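Orphan protein TM0875 (Thermotoga maritima, PDB 1O22) is of unknown function but adopts a fold that was new when solved, and assembles as a two-chain protein whose sheets run on between subunits. Local coordinates at residues Ile21-Lys26 / Pro50-Leu55; Pro73-Lys78 / Ile105-Ser110. One frame throughout, in Å; residues are numbered along the deposited sequence.

Both interactions reach the same mixed sheet, on opposite sides of the centre of the chain. Their centres lie about 26 Å apart, and their nearest atoms about 15 Å. Interaction 1 is a surface contact, where the loop before strand 56-66 is tied to the end of strand 19-25. Interaction 2 is partly buried and pairs strand 75-81 with strand 100-111. The first relies on one backbone bond, a tyrosine hydroxyl and, less surely, a long water-bridged ion pair in one Glu54 conformer. The second relies on antiparallel backbone bonds, with aromatic and aliphatic side chains beside them. Both touch the second subunit, through Pro50, Val51 and Leu55 in the first and mainly residues 73-78 in the second.

Interaction 1 (Ile21-Lys26 / Pro50-Leu55); sequences ILYYKK and PVNSEL
An ST turn at Ser53-Leu55, in the loop leading into strand 56-66, docks against the end of strand 19-25 through Tyr23 and Lys25. Inside the turn, Ser53 OG accepts a hydrogen bond from Leu55 N at 3.1 Å. The carbonyls of the first and last residues of the turn, Ser53 and Leu55, accept bonds from the strand. Tyr23 OH donates to Ser53 O over 2.7 Å, with that oxygen at the edge of the ring and in its plane. The hydroxyl sits 31° out of the carbonyl plane. Tyr23 CG lies between its own backbone N and carbonyl carbon (chi1 67°), which carries the ring across to the loop. Tyr23 also packs on Phe161 of strand 159-165 and on Met145 of helix 137-152.

Lys25 N donates to Leu55 O at 2.9 Å in a nearly straight bond. The Lys25 side chain runs out extended, with CD passing Leu55 CD2 at 4.1 Å. Asn52 ND2 is held by Arg58 O. Glu54 O takes a bond from Tyr159 OH, so strand 159-165 also holds the loop. In one of two Glu54 conformers, Lys25 and Glu54 point the same way, side by side. Their salt bridge is long and tentative: Lys25 NZ lies 3.9 Å from Glu54 OE1. In that conformer a water bridges the two groups, accepting from Lys25 NZ and donating to Glu54 OE1 at 2.9 Å.

Interaction 2 (Pro73-Lys78 / Ile105-Ser110); sequences PSFAIK and IDYLDS
Ala76 O is gripped by two donors and also meets a CA-H group. Asp106 N reaches it at 2.9 Å, in the carbonyl plane. A water donates to it as well and gives its other hydrogen to Asp106 OD2 at 2.7 Å. Ile105 CA makes a CA-H...O contact with the same oxygen. Ala76 N returns a bond to Asp106 O at 2.8 Å, so Ala76 and Asp106 form a hydrogen-bonded antiparallel pair. Leu108 N donates to Ser74 O at 3.0 Å, from above the carbonyl plane. This extends the pairing to Ser74, just ahead of strand 75-81, and to Leu108 at the break in strand 100-111.

Phe75 and Tyr107 face each other as a non-hydrogen-bonded pair. Their rings meet obliquely, but the model sets them closer than carbons can sit, so their exact placement is doubtful. Tyr107 CG is anti to the backbone N (chi1 -172°), which brings its ring beside Phe75 and Ser74 O. Ile105 CG2 touches Phe75 CD1 at 3.8 Å. A serine in place of Phe75 would probably leave the Tyr107 ring and Ile105 CG2 without their shared apolar partner. On the other face, Leu108 CD1 packs by Ala76 and CD2 meets Pro73 CG at 4.0 Å.

Lys78 NZ forms its salt bridge with Glu104. Leu117 of strand 114-119 touches Ala76 and Asp106, and Tyr126 of strand 122-128 touches Pro73 and Leu108. Strand 75-81 is outermost in its own chain, and residues 75-78 pair antiparallel with a strand of the second subunit, which carries the sheet across the interface.

Interaction 1 (Ile21-Lys26 / Pro50-Leu55)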
ATOM      1  N   ILE A  21       4.650  12.780  -5.582  1.00 16.61           N
ATOM      2  CA  ILE A  21       5.947  13.200  -6.098  1.00 19.81           C
ATOM      3  C   ILE A  21       6.295  12.389  -7.361  1.00 19.52           C
ATOM      4  O   ILE A  21       6.318  11.147  -7.344  1.00 19.39           O
ATOM      5  CB  ILE A  21       7.059  13.061  -5.039  1.00 15.29           C
ATOM      6  CG1 ILE A  21       6.701  13.864  -3.806  1.00 20.58           C
ATOM      7  CG2 ILE A  21       8.402  13.468  -5.621  1.00 17.86           C
ATOM      8  CD1 ILE A  21       7.593  13.683  -2.689  1.00 25.78           C
ATOM      9  N   LEU A  22       6.555  13.106  -8.452  1.00 20.96           N
ATOM     10  CA  LEU A  22       6.954  12.478  -9.715  1.00 22.88           C
ATOM     11  C   LEU A  22       8.409  12.825  -9.913  1.00 20.12           C
ATOM     12  O   LEU A  22       8.759  13.994  -9.854  1.00 22.88           O
ATOM     13  CB  LEU A  22       6.115  13.035 -10.874  1.00 23.60           C
ATOM     14  CG  LEU A  22       4.600  12.979 -10.705  1.00 29.63           C
ATOM     15  CD1 LEU A  22       3.905  13.762 -11.847  1.00 36.83           C
ATOM     16  CD2 LEU A  22       4.119  11.549 -10.690  1.00 34.92           C
ATOM     17  N   TYR A  23       9.265  11.831 -10.109  1.00 18.15           N
ATOM     18  CA  TYR A  23      10.684  12.093 -10.290  1.00 15.79           C
ATOM     19  C   TYR A  23      11.091  11.663 -11.689  1.00 18.67           C
ATOM     20  O   TYR A  23      10.447  10.804 -12.284  1.00 17.42           O
ATOM     21  CB  TYR A  23      11.554  11.409  -9.208  1.00 17.08           C
ATOM     22  CG  TYR A  23      11.569   9.897  -9.254  1.00 17.32           C
ATOM     23  CD1 TYR A  23      12.469   9.212 -10.060  1.00 16.02           C
ATOM     24  CD2 TYR A  23      10.678   9.159  -8.477  1.00 14.98           C
ATOM     25  CE1 TYR A  23      12.455   7.869 -10.125  1.00 18.05           C
ATOM     26  CE2 TYR A  23      10.669   7.808  -8.533  1.00 16.88           C
ATOM     27  CZ  TYR A  23      11.568   7.157  -9.328  1.00 16.63           C
ATOM     28  OH  TYR A  23      11.520   5.774  -9.375  1.00 19.29           O
ATOM     29  N   TYR A  24      12.156  12.286 -12.208  1.00 18.23           N
ATOM     30  CA  TYR A  24      12.600  12.071 -13.584  1.00 19.75           C
ATOM     31  C   TYR A  24      14.098  12.143 -13.653  1.00 18.35           C
ATOM     32  O   TYR A  24      14.687  13.107 -13.147  1.00 16.62           O
ATOM     33  CB  TYR A  24      12.055  13.182 -14.528  1.00 20.15           C
ATOM     34  CG  TYR A  24      10.569  13.426 -14.444  1.00 19.16           C
ATOM     35  CD1 TYR A  24       9.681  12.665 -15.187  1.00 25.92           C
ATOM     36  CD2 TYR A  24      10.053  14.406 -13.610  1.00 23.16           C
ATOM     37  CE1 TYR A  24       8.306  12.875 -15.118  1.00 22.52           C
ATOM     38  CE2 TYR A  24       8.675  14.640 -13.541  1.00 25.03           C
ATOM     39  CZ  TYR A  24       7.808  13.862 -14.298  1.00 28.47           C
ATOM     40  OH  TYR A  24       6.442  14.058 -14.251  1.00 31.55           O
ATOM     41  N   LYS A  25      14.716  11.192 -14.332  1.00 15.28           N
ATOM     42  CA  LYS A  25      16.138  11.331 -14.634  1.00 15.90           C
ATOM     43  C   LYS A  25      16.399  12.536 -15.579  1.00 17.25           C
ATOM     44  O   LYS A  25      15.797  12.658 -16.663  1.00 16.50           O
ATOM     45  CB  LYS A  25      16.741  10.045 -15.193  1.00 16.70           C
ATOM     46  CG  LYS A  25      18.312  10.044 -15.150  1.00 19.25           C
ATOM     47  CD  LYS A  25      18.860   8.675 -15.143  1.00 28.44           C
ATOM     48  CE  LYS A  25      20.249   8.622 -14.638  1.00 36.19           C
ATOM     49  NZ  LYS A  25      20.787   7.255 -14.900  1.00 41.08           N
ATOM     50  N   LYS A  26      17.258  13.439 -15.128  1.00 16.15           N
ATOM     51  CA  LYS A  26      17.674  14.594 -15.931  1.00 16.93           C
ATOM     52  C   LYS A  26      18.120  14.178 -17.323  1.00 18.02           C
ATOM     53  O   LYS A  26      18.776  13.134 -17.503  1.00 22.32           O
ATOM     54  CB  LYS A  26      18.815  15.341 -15.283  1.00 16.42           C
ATOM     55  CG  LYS A  26      18.459  16.192 -14.126  1.00 15.80           C
ATOM     56  CD  LYS A  26      19.723  16.749 -13.481  1.00 19.66           C
ATOM     57  CE  LYS A  26      19.445  17.838 -12.438  1.00 25.89           C
ATOM     58  NZ  LYS A  26      20.709  18.283 -11.708  1.00 16.24           N
ATOM     59  N   PRO A  50       4.021   4.224 -16.217  1.00 22.03           N
ATOM     60  CA  PRO A  50       5.355   3.692 -15.955  1.00 21.76           C
ATOM     61  C   PRO A  50       5.452   2.936 -14.654  1.00 21.61           C
ATOM     62  O   PRO A  50       4.984   3.393 -13.609  1.00 21.27           O
ATOM     63  CB  PRO A  50       6.225   4.964 -15.866  1.00 25.04           C
ATOM     64  CG  PRO A  50       5.499   5.943 -16.694  1.00 27.13           C
ATOM     65  CD  PRO A  50       4.055   5.701 -16.345  1.00 23.16           C
ATOM     66  N   VAL A  51       6.113   1.797 -14.718  1.00 20.37           N
ATOM     67  CA  VAL A  51       6.592   1.100 -13.527  1.00 23.63           C
ATOM     68  C   VAL A  51       7.730   1.959 -12.968  1.00 22.37           C
ATOM     69  O   VAL A  51       8.549   2.443 -13.725  1.00 24.14           O
ATOM     70  CB  VAL A  51       7.087  -0.336 -13.931  1.00 22.72           C
ATOM     71  CG1 VAL A  51       7.636  -1.100 -12.741  1.00 26.01           C
ATOM     72  CG2 VAL A  51       5.936  -1.108 -14.553  1.00 23.91           C
ATOM     73  N   ASN A  52       7.752   2.206 -11.669  1.00 21.49           N
ATOM     74  CA  ASN A  52       8.831   2.979 -11.052  1.00 19.32           C
ATOM     75  C   ASN A  52      10.183   2.377 -11.384  1.00 18.88           C
ATOM     76  O   ASN A  52      10.372   1.179 -11.294  1.00 20.76           O
ATOM     77  CB  ASN A  52       8.659   3.105  -9.535  1.00 22.31           C
ATOM     78  CG  ASN A  52       7.603   4.140  -9.139  1.00 21.89           C
ATOM     79  OD1 ASN A  52       6.843   4.626  -9.983  1.00 18.69           O
ATOM     80  ND2 ASN A  52       7.552   4.472  -7.858  1.00 24.13           N
ATOM     81  N   SER A  53      11.099   3.219 -11.847  1.00 19.37           N
ATOM     82  CA  SER A  53      12.422   2.775 -12.267  1.00 19.98           C
ATOM     83  C   SER A  53      13.429   3.881 -11.963  1.00 20.68           C
ATOM     84  O   SER A  53      13.075   4.962 -11.472  1.00 18.32           O
ATOM     85  CB  SER A  53      12.438   2.467 -13.781  1.00 22.72           C
ATOM     86  OG  SER A  53      12.283   3.659 -14.553  1.00 20.13           O
ATOM     87  N   GLU A  54      14.680   3.632 -12.323  1.00 20.58           N
ATOM     88  CA  GLU A  54      15.697   4.668 -12.254  1.00 21.14           C
ATOM     89  C   GLU A  54      15.475   5.825 -13.193  1.00 18.96           C
ATOM     90  O   GLU A  54      16.104   6.872 -13.004  1.00 21.49           O
ATOM     91  CB  GLU A  54      17.155   4.099 -12.306  1.00 21.55           C
ATOM     92  CG  GLU A  54      17.865   3.763 -13.579  0.65 32.60           C
ATOM     93  CD  GLU A  54      19.254   3.193 -13.233  0.65 37.56           C
ATOM     94  OE1 GLU A  54      20.160   3.976 -12.818  0.65 30.87           O
ATOM     95  OE2 GLU A  54      19.413   1.954 -13.300  0.65 41.76           O
ATOM     96  N   LEU A  55      14.607   5.671 -14.191  1.00 18.01           N
ATOM     97  CA  LEU A  55      14.364   6.736 -15.160  1.00 18.90           C
ATOM     98  C   LEU A  55      13.241   7.677 -14.782  1.00 19.39           C
ATOM     99  O   LEU A  55      13.273   8.825 -15.146  1.00 17.72           O
ATOM    100  CB  LEU A  55      14.081   6.166 -16.556  1.00 20.38           C
ATOM    101  CG  LEU A  55      15.173   5.238 -17.072  1.00 18.05           C
ATOM    102  CD1 LEU A  55      14.730   4.620 -18.394  1.00 29.35           C
ATOM    103  CD2 LEU A  55      16.500   6.010 -17.234  1.00 28.70           C
TER
HETATM  104  O   HOH W   1      20.436   6.663 -11.812  1.00 32.96           O

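Interaction 2 (Pro73-Lys78 / Ile105-Ser110)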
ATOM      1  N   PRO A  73       8.440   7.698  16.647  1.00 20.93           N
ATOM      2  CA  PRO A  73       8.260   6.258  16.615  1.00 20.97           C
ATOM      3  C   PRO A  73       9.519   5.544  16.108  1.00 20.13           C
ATOM      4  O   PRO A  73      10.264   6.051  15.297  1.00 19.60           O
ATOM      5  CB  PRO A  73       7.102   6.087  15.617  1.00 22.27           C
ATOM      6  CG  PRO A  73       7.121   7.285  14.762  1.00 22.14           C
ATOM      7  CD  PRO A  73       7.700   8.391  15.572  1.00 23.23           C
ATOM      8  N   SER A  74       9.773   4.375  16.646  1.00 22.16           N
ATOM      9  CA  SER A  74      10.709   3.443  16.062  1.00 20.77           C
ATOM     10  C   SER A  74      10.066   2.283  15.340  1.00 20.26           C
ATOM     11  O   SER A  74      10.709   1.715  14.483  1.00 18.82           O
ATOM     12  CB  SER A  74      11.638   2.894  17.139  1.00 19.65           C
ATOM     13  OG  SER A  74      12.451   3.925  17.629  1.00 27.94           O
ATOM     14  N   PHE A  75       8.858   1.858  15.730  1.00 19.65           N
ATOM     15  CA  PHE A  75       8.168   0.746  15.025  1.00 18.25           C
ATOM     16  C   PHE A  75       6.724   1.111  14.725  1.00 18.84           C
ATOM     17  O   PHE A  75       6.139   1.874  15.449  1.00 17.42           O
ATOM     18  CB  PHE A  75       8.158  -0.539  15.829  1.00 19.77           C
ATOM     19  CG  PHE A  75       9.479  -1.081  16.074  1.00 17.63           C
ATOM     20  CD1 PHE A  75      10.055  -1.994  15.176  1.00 17.81           C
ATOM     21  CD2 PHE A  75      10.195  -0.666  17.203  1.00 22.03           C
ATOM     22  CE1 PHE A  75      11.322  -2.511  15.420  1.00 29.78           C
ATOM     23  CE2 PHE A  75      11.446  -1.166  17.439  1.00 23.33           C
ATOM     24  CZ  PHE A  75      12.023  -2.088  16.557  1.00 25.52           C
ATOM     25  N   ALA A  76       6.212   0.618  13.596  1.00 18.90           N
ATOM     26  CA  ALA A  76       4.816   0.715  13.233  1.00 20.67           C
ATOM     27  C   ALA A  76       4.236  -0.690  13.426  1.00 21.23           C
ATOM     28  O   ALA A  76       4.829  -1.676  12.979  1.00 22.33           O
ATOM     29  CB  ALA A  76       4.677   1.163  11.800  1.00 20.76           C
ATOM     30  N   ILE A  77       3.142  -0.779  14.169  1.00 19.82           N
ATOM     31  CA  ILE A  77       2.462  -2.041  14.446  1.00 18.79           C
ATOM     32  C   ILE A  77       1.096  -2.045  13.734  1.00 21.58           C
ATOM     33  O   ILE A  77       0.320  -1.088  13.856  1.00 19.46           O
ATOM     34  CB  ILE A  77       2.264  -2.185  15.946  1.00 19.27           C
ATOM     35  CG1 ILE A  77       3.603  -2.054  16.679  1.00 21.89           C
ATOM     36  CG2 ILE A  77       1.609  -3.533  16.271  1.00 21.16           C
ATOM     37  CD1 ILE A  77       3.457  -1.845  18.145  1.00 26.50           C
ATOM     38  N   LYS A  78       0.818  -3.077  12.946  1.00 21.50           N
ATOM     39  CA  LYS A  78      -0.569  -3.338  12.508  1.00 22.54           C
ATOM     40  C   LYS A  78      -1.195  -4.339  13.452  1.00 20.82           C
ATOM     41  O   LYS A  78      -0.727  -5.461  13.586  1.00 21.50           O
ATOM     42  CB  LYS A  78      -0.621  -3.844  11.076  1.00 24.82           C
ATOM     43  CG  LYS A  78      -0.167  -2.768  10.067  1.00 37.75           C
ATOM     44  CD  LYS A  78      -0.097  -3.307   8.641  1.00 45.26           C
ATOM     45  CE  LYS A  78       1.002  -2.602   7.851  1.00 49.23           C
ATOM     46  NZ  LYS A  78       1.061  -3.076   6.447  1.00 50.16           N
ATOM     47  N   ILE A 105       4.843  -5.860  12.090  1.00 24.23           N
ATOM     48  CA  ILE A 105       5.710  -4.876  12.754  1.00 21.33           C
ATOM     49  C   ILE A 105       6.704  -4.390  11.702  1.00 21.55           C
ATOM     50  O   ILE A 105       7.274  -5.196  10.980  1.00 22.91           O
ATOM     51  CB  ILE A 105       6.436  -5.549  13.916  1.00 22.18           C
ATOM     52  CG1 ILE A 105       5.455  -6.232  14.873  1.00 26.37           C
ATOM     53  CG2 ILE A 105       7.341  -4.576  14.700  1.00 24.44           C
ATOM     54  CD1 ILE A 105       6.134  -7.375  15.645  1.00 27.76           C
ATOM     55  N   ASP A 106       6.895  -3.088  11.598  1.00 19.58           N
ATOM     56  CA  ASP A 106       7.855  -2.499  10.672  1.00 23.15           C
ATOM     57  C   ASP A 106       8.746  -1.573  11.435  1.00 22.27           C
ATOM     58  O   ASP A 106       8.249  -0.735  12.182  1.00 22.67           O
ATOM     59  CB  ASP A 106       7.135  -1.694   9.602  1.00 22.01           C
ATOM     60  CG  ASP A 106       6.618  -2.581   8.498  1.00 36.82           C
ATOM     61  OD1 ASP A 106       7.438  -2.962   7.636  1.00 45.79           O
ATOM     62  OD2 ASP A 106       5.431  -2.970   8.433  1.00 40.32           O
ATOM     63  N   TYR A 107      10.048  -1.718  11.240  1.00 21.36           N
ATOM     64  CA  TYR A 107      11.045  -0.851  11.880  1.00 25.44           C
ATOM     65  C   TYR A 107      11.180   0.379  10.995  1.00 23.87           C
ATOM     66  O   TYR A 107      11.165   0.258   9.797  1.00 27.15           O
ATOM     67  CB  TYR A 107      12.388  -1.591  11.993  1.00 28.22           C
ATOM     68  CG  TYR A 107      13.443  -0.855  12.810  1.00 28.22           C
ATOM     69  CD1 TYR A 107      13.145  -0.319  14.055  1.00 36.96           C
ATOM     70  CD2 TYR A 107      14.732  -0.702  12.335  1.00 36.40           C
ATOM     71  CE1 TYR A 107      14.108   0.354  14.807  1.00 44.16           C
ATOM     72  CE2 TYR A 107      15.702  -0.027  13.079  1.00 40.02           C
ATOM     73  CZ  TYR A 107      15.384   0.487  14.312  1.00 42.12           C
ATOM     74  OH  TYR A 107      16.336   1.156  15.054  1.00 46.50           O
ATOM     75  N   LEU A 108      11.187   1.575  11.562  1.00 20.86           N
ATOM     76  CA  LEU A 108      11.298   2.765  10.727  1.00 20.19           C
ATOM     77  C   LEU A 108      12.773   3.030  10.438  1.00 18.63           C
ATOM     78  O   LEU A 108      13.594   2.876  11.326  1.00 21.33           O
ATOM     79  CB  LEU A 108      10.664   3.978  11.430  1.00 23.83           C
ATOM     80  CG  LEU A 108       9.132   4.026  11.272  1.00 23.26           C
ATOM     81  CD1 LEU A 108       8.446   3.050  12.122  1.00 25.03           C
ATOM     82  CD2 LEU A 108       8.656   5.439  11.563  1.00 25.15           C
ATOM     83  N   ASP A 109      13.114   3.455   9.227  1.00 19.56           N
ATOM     84  CA  ASP A 109      14.455   3.978   8.978  1.00 22.00           C
ATOM     85  C   ASP A 109      14.658   5.375   9.606  1.00 21.93           C
ATOM     86  O   ASP A 109      13.703   6.095   9.836  1.00 19.58           O
ATOM     87  CB  ASP A 109      14.704   4.129   7.481  1.00 22.88           C
ATOM     88  CG  ASP A 109      14.819   2.812   6.748  1.00 34.65           C
ATOM     89  OD1 ASP A 109      15.096   1.758   7.371  1.00 40.69           O
ATOM     90  OD2 ASP A 109      14.679   2.765   5.503  1.00 40.15           O
ATOM     91  N   SER A 110      15.916   5.732   9.844  1.00 21.26           N
ATOM     92  CA  SER A 110      16.330   7.017  10.393  1.00 24.57           C
ATOM     93  C   SER A 110      17.078   7.803   9.334  1.00 22.87           C
ATOM     94  O   SER A 110      17.943   7.247   8.689  1.00 23.66           O
ATOM     95  CB  SER A 110      17.289   6.814  11.549  1.00 27.31           C
ATOM     96  OG  SER A 110      16.651   6.166  12.618  1.00 35.83           O
TER
HETATM   97  O   HOH W   2       3.544  -2.251  10.233  1.00 32.84           O